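PDB 6NWZ: carbohydrate deacetylase Agd3 from Neosartorya fumigata, which probably removes N-acetyl groups from the exopolysaccharide galactosaminogalactan and is required for biofilm formation by the fungus. Local coordinates for residues A[219-231]-A[528-540]. Sequence-based numbering, arbitrary orientation.
Sequences ATDWSATSNYLQH and KADTMRHLLGLRH. With ZN (zinc ion), chain I.
A knob-into-hole packing of two helices, with Leu536 as the knob in a hole formed by Ala224, Asn227, Tyr228 and His231, joins the family regions of the carbohydrate-binding module and the deacetylase. The axes of 224-231 and 528-536 approach to 8.2 Å and cross at 34°, both running roughly the same way. Leu536 runs alongside Tyr228, its CD1 against Tyr228 CB at 3.7 Å. Near the start of the first helix, Ala224 comes down on the backbone of the second, its CB 3.4 Å from Ala529 O.

At the other end, His231 NE2 donates to Leu536 O (2.6 Å), a distinctly bent bond (141°) that lies in the carbonyl plane on a lone pair and meets the imidazole at its edge. This carbonyl belongs to the helix terminus, where Leu538, with positive phi, completes a Schellman motif. The other ring nitrogen, ND1, is hydrogen-bonded to Tyr47 OH, and the two bonds together fix the rotation of the imidazole.

Asn227 braces its own chain: ND2 donates two nearly straight hydrogen bonds, to Thr220 O and, at 2.9 Å, to Ser223 O, with both acceptors close to its amide plane, tying the preceding turn to the helix, while OD1 rests 3.5 Å from Gly537 CA. Arg533 extends with CG anti to its backbone N (chi1 178°), running its CD past Trp222 O at 3.3 Å, then bends at chi3. Its NH2 forms a salt bridge with Asp530 OD1 (3.2 Å), on the syn side; the other oxygen, OD2, binds a zinc ion together with His534 NE2.

Around the pair, helix 569-584 touches Tyr228 and Thr531, helix 34-47 reaches Gln230 and Leu538, and Tyr543 of strand 542-546 packs against Thr531, His534 and Leu535.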
# COMPACT_ATOMS: atom_id res chain seq x y z
N ALA A 219 9.50 -1.74 -14.25
CA ALA A 219 9.63 -2.93 -13.42
C ALA A 219 8.95 -2.62 -12.09
O ALA A 219 9.59 -2.34 -11.07
CB ALA A 219 11.10 -3.33 -13.22
N THR A 220 7.62 -2.66 -12.10
CA THR A 220 6.84 -2.36 -10.91
C THR A 220 7.05 -3.38 -9.79
O THR A 220 6.64 -3.11 -8.66
CB THR A 220 5.35 -2.27 -11.26
OG1 THR A 220 4.90 -3.55 -11.73
CG2 THR A 220 5.12 -1.22 -12.35
N ASP A 221 7.68 -4.52 -10.08
CA ASP A 221 7.88 -5.53 -9.05
C ASP A 221 8.93 -5.11 -8.03
O ASP A 221 8.79 -5.39 -6.84
CB ASP A 221 8.26 -6.87 -9.68
CG ASP A 221 9.20 -6.72 -10.86
OD1 ASP A 221 9.00 -5.80 -11.69
OD2 ASP A 221 10.15 -7.53 -10.98
N TRP A 222 9.99 -4.43 -8.47
CA TRP A 222 11.06 -4.03 -7.57
C TRP A 222 11.36 -2.54 -7.56
O TRP A 222 11.94 -2.06 -6.58
CB TRP A 222 12.36 -4.79 -7.88
CG TRP A 222 12.93 -4.51 -9.25
CD1 TRP A 222 12.75 -5.25 -10.38
CD2 TRP A 222 13.78 -3.41 -9.62
NE1 TRP A 222 13.43 -4.68 -11.43
CE2 TRP A 222 14.07 -3.55 -10.99
CE3 TRP A 222 14.32 -2.32 -8.92
CZ2 TRP A 222 14.87 -2.65 -11.68
CZ3 TRP A 222 15.12 -1.42 -9.61
CH2 TRP A 222 15.39 -1.59 -10.98
N SER A 223 11.00 -1.79 -8.60
CA SER A 223 11.44 -0.41 -8.74
C SER A 223 10.39 0.55 -8.20
O SER A 223 9.25 0.56 -8.67
CB SER A 223 11.75 -0.08 -10.21
OG SER A 223 11.96 1.31 -10.38
N ALA A 224 10.77 1.35 -7.20
CA ALA A 224 9.89 2.41 -6.74
C ALA A 224 9.70 3.48 -7.81
O ALA A 224 8.61 4.04 -7.95
CB ALA A 224 10.42 3.02 -5.44
N THR A 225 10.76 3.76 -8.59
CA THR A 225 10.64 4.74 -9.67
C THR A 225 9.55 4.36 -10.65
O THR A 225 8.75 5.21 -11.06
CB THR A 225 11.99 4.90 -10.39
OG1 THR A 225 12.85 5.76 -9.63
CG2 THR A 225 11.80 5.50 -11.77
N SER A 226 9.49 3.08 -11.04
CA SER A 226 8.45 2.63 -11.96
C SER A 226 7.07 2.84 -11.38
O SER A 226 6.15 3.30 -12.08
CB SER A 226 8.67 1.16 -12.32
OG SER A 226 9.93 0.96 -12.93
N ASN A 227 6.89 2.53 -10.09
CA ASN A 227 5.62 2.78 -9.43
C ASN A 227 5.31 4.27 -9.30
O ASN A 227 4.14 4.63 -9.13
CB ASN A 227 5.60 2.13 -8.04
CG ASN A 227 5.40 0.63 -8.11
OD1 ASN A 227 4.27 0.14 -8.05
ND2 ASN A 227 6.50 -0.11 -8.24
N TYR A 228 6.33 5.13 -9.37
CA TYR A 228 6.10 6.57 -9.40
C TYR A 228 5.67 7.03 -10.79
O TYR A 228 4.72 7.80 -10.93
CB TYR A 228 7.36 7.31 -8.97
CG TYR A 228 7.31 8.81 -9.14
CD1 TYR A 228 6.47 9.59 -8.35
CD2 TYR A 228 8.13 9.47 -10.06
CE1 TYR A 228 6.42 10.96 -8.49
CE2 TYR A 228 8.09 10.85 -10.20
CZ TYR A 228 7.23 11.59 -9.41
OH TYR A 228 7.17 12.97 -9.53
N LEU A 229 6.38 6.56 -11.82
CA LEU A 229 6.11 7.03 -13.17
C LEU A 229 4.73 6.60 -13.66
O LEU A 229 4.10 7.32 -14.43
CB LEU A 229 7.19 6.51 -14.13
CG LEU A 229 8.63 6.94 -13.85
CD1 LEU A 229 9.56 6.31 -14.87
CD2 LEU A 229 8.76 8.46 -13.87
N GLN A 230 4.25 5.43 -13.21
CA GLN A 230 3.05 4.86 -13.81
C GLN A 230 1.83 5.75 -13.61
O GLN A 230 0.88 5.68 -14.40
CB GLN A 230 2.79 3.47 -13.24
CG GLN A 230 2.52 3.46 -11.75
CD GLN A 230 2.30 2.06 -11.22
OE1 GLN A 230 2.22 1.10 -11.99
NE2 GLN A 230 2.22 1.93 -9.90
N HIS A 231 1.84 6.59 -12.58
CA HIS A 231 0.71 7.48 -12.34
C HIS A 231 0.59 8.56 -13.40
O HIS A 231 -0.49 9.13 -13.58
CB HIS A 231 0.83 8.10 -10.95
CG HIS A 231 0.87 7.09 -9.85
ND1 HIS A 231 -0.24 6.38 -9.46
CD2 HIS A 231 1.89 6.66 -9.06
CE1 HIS A 231 0.08 5.56 -8.47
NE2 HIS A 231 1.37 5.71 -8.21
N LYS A 528 13.29 3.98 2.71
CA LYS A 528 12.60 4.99 1.92
C LYS A 528 12.22 4.45 0.55
O LYS A 528 11.08 4.63 0.09
CB LYS A 528 13.50 6.23 1.79
CG LYS A 528 12.88 7.38 1.01
CD LYS A 528 13.70 8.66 1.17
CE LYS A 528 15.11 8.51 0.66
NZ LYS A 528 15.87 9.78 0.79
N ALA A 529 13.15 3.78 -0.13
CA ALA A 529 12.87 3.26 -1.46
C ALA A 529 11.81 2.17 -1.40
O ALA A 529 10.87 2.15 -2.21
CB ALA A 529 14.15 2.74 -2.10
N ASP A 530 11.94 1.26 -0.44
CA ASP A 530 11.04 0.12 -0.38
C ASP A 530 9.62 0.55 -0.01
O ASP A 530 8.64 0.02 -0.56
CB ASP A 530 11.57 -0.90 0.61
CG ASP A 530 10.74 -2.15 0.65
OD1 ASP A 530 10.70 -2.86 -0.38
OD2 ASP A 530 10.12 -2.41 1.70
N THR A 531 9.48 1.52 0.90
CA THR A 531 8.15 1.95 1.30
C THR A 531 7.48 2.80 0.23
O THR A 531 6.26 2.76 0.08
CB THR A 531 8.23 2.73 2.61
OG1 THR A 531 8.98 1.96 3.57
CG2 THR A 531 6.83 2.98 3.17
N MET A 532 8.26 3.59 -0.53
CA MET A 532 7.68 4.31 -1.66
C MET A 532 7.13 3.34 -2.70
O MET A 532 6.09 3.59 -3.32
CB MET A 532 8.71 5.24 -2.29
CG MET A 532 9.10 6.43 -1.42
SD MET A 532 7.71 7.44 -0.90
CE MET A 532 7.50 6.90 0.80
N ARG A 533 7.83 2.21 -2.92
CA ARG A 533 7.33 1.21 -3.84
C ARG A 533 5.97 0.67 -3.40
O ARG A 533 5.09 0.42 -4.23
CB ARG A 533 8.34 0.07 -3.97
CG ARG A 533 7.91 -1.05 -4.88
CD ARG A 533 9.01 -2.08 -5.06
NE ARG A 533 9.30 -2.84 -3.85
CZ ARG A 533 8.69 -3.97 -3.51
NH1 ARG A 533 7.73 -4.46 -4.29
NH2 ARG A 533 9.02 -4.61 -2.40
N HIS A 534 5.79 0.49 -2.09
CA HIS A 534 4.50 0.04 -1.57
C HIS A 534 3.44 1.13 -1.71
O HIS A 534 2.35 0.89 -2.23
CB HIS A 534 4.64 -0.38 -0.11
CG HIS A 534 5.62 -1.49 0.11
ND1 HIS A 534 5.82 -2.50 -0.81
CD2 HIS A 534 6.46 -1.75 1.14
CE1 HIS A 534 6.74 -3.33 -0.35
NE2 HIS A 534 7.14 -2.90 0.83
N LEU A 535 3.76 2.34 -1.23
CA LEU A 535 2.76 3.40 -1.18
C LEU A 535 2.41 3.90 -2.58
O LEU A 535 1.23 4.12 -2.88
CB LEU A 535 3.28 4.55 -0.31
CG LEU A 535 3.48 4.23 1.17
CD1 LEU A 535 3.78 5.49 1.98
CD2 LEU A 535 2.28 3.50 1.74
N LEU A 536 3.41 4.10 -3.44
CA LEU A 536 3.12 4.50 -4.81
C LEU A 536 2.50 3.37 -5.63
O LEU A 536 1.97 3.63 -6.71
CB LEU A 536 4.39 5.03 -5.48
CG LEU A 536 4.95 6.30 -4.82
CD1 LEU A 536 6.22 6.78 -5.51
CD2 LEU A 536 3.89 7.38 -4.84
N GLY A 537 2.56 2.13 -5.14
CA GLY A 537 1.83 1.03 -5.72
C GLY A 537 0.43 0.87 -5.17
O GLY A 537 -0.25 -0.10 -5.50
N LEU A 538 -0.02 1.81 -4.33
CA LEU A 538 -1.36 1.83 -3.76
C LEU A 538 -1.64 0.60 -2.90
O LEU A 538 -2.79 0.17 -2.74
CB LEU A 538 -2.43 1.97 -4.85
CG LEU A 538 -2.29 3.19 -5.77
CD1 LEU A 538 -3.54 3.38 -6.62
CD2 LEU A 538 -1.96 4.44 -4.97
N ARG A 539 -0.59 0.02 -2.33
CA ARG A 539 -0.74 -1.07 -1.37
C ARG A 539 -1.20 -0.50 -0.04
O ARG A 539 -0.47 0.27 0.60
CB ARG A 539 0.57 -1.84 -1.23
CG ARG A 539 1.09 -2.42 -2.54
CD ARG A 539 0.29 -3.64 -2.97
NE ARG A 539 0.57 -4.78 -2.11
CZ ARG A 539 1.41 -5.76 -2.42
NH1 ARG A 539 2.05 -5.75 -3.59
NH2 ARG A 539 1.62 -6.75 -1.57
N HIS A 540 -2.41 -0.87 0.38
CA HIS A 540 -3.00 -0.37 1.62
C HIS A 540 -2.56 -1.14 2.86
O HIS A 540 -3.14 -0.93 3.93
CB HIS A 540 -4.53 -0.40 1.52
CG HIS A 540 -5.09 0.55 0.51
ND1 HIS A 540 -6.44 0.64 0.23
CD2 HIS A 540 -4.48 1.47 -0.28
CE1 HIS A 540 -6.63 1.57 -0.69
NE2 HIS A 540 -5.47 2.09 -1.02
ZN ZN I . 8.74 -3.52 2.50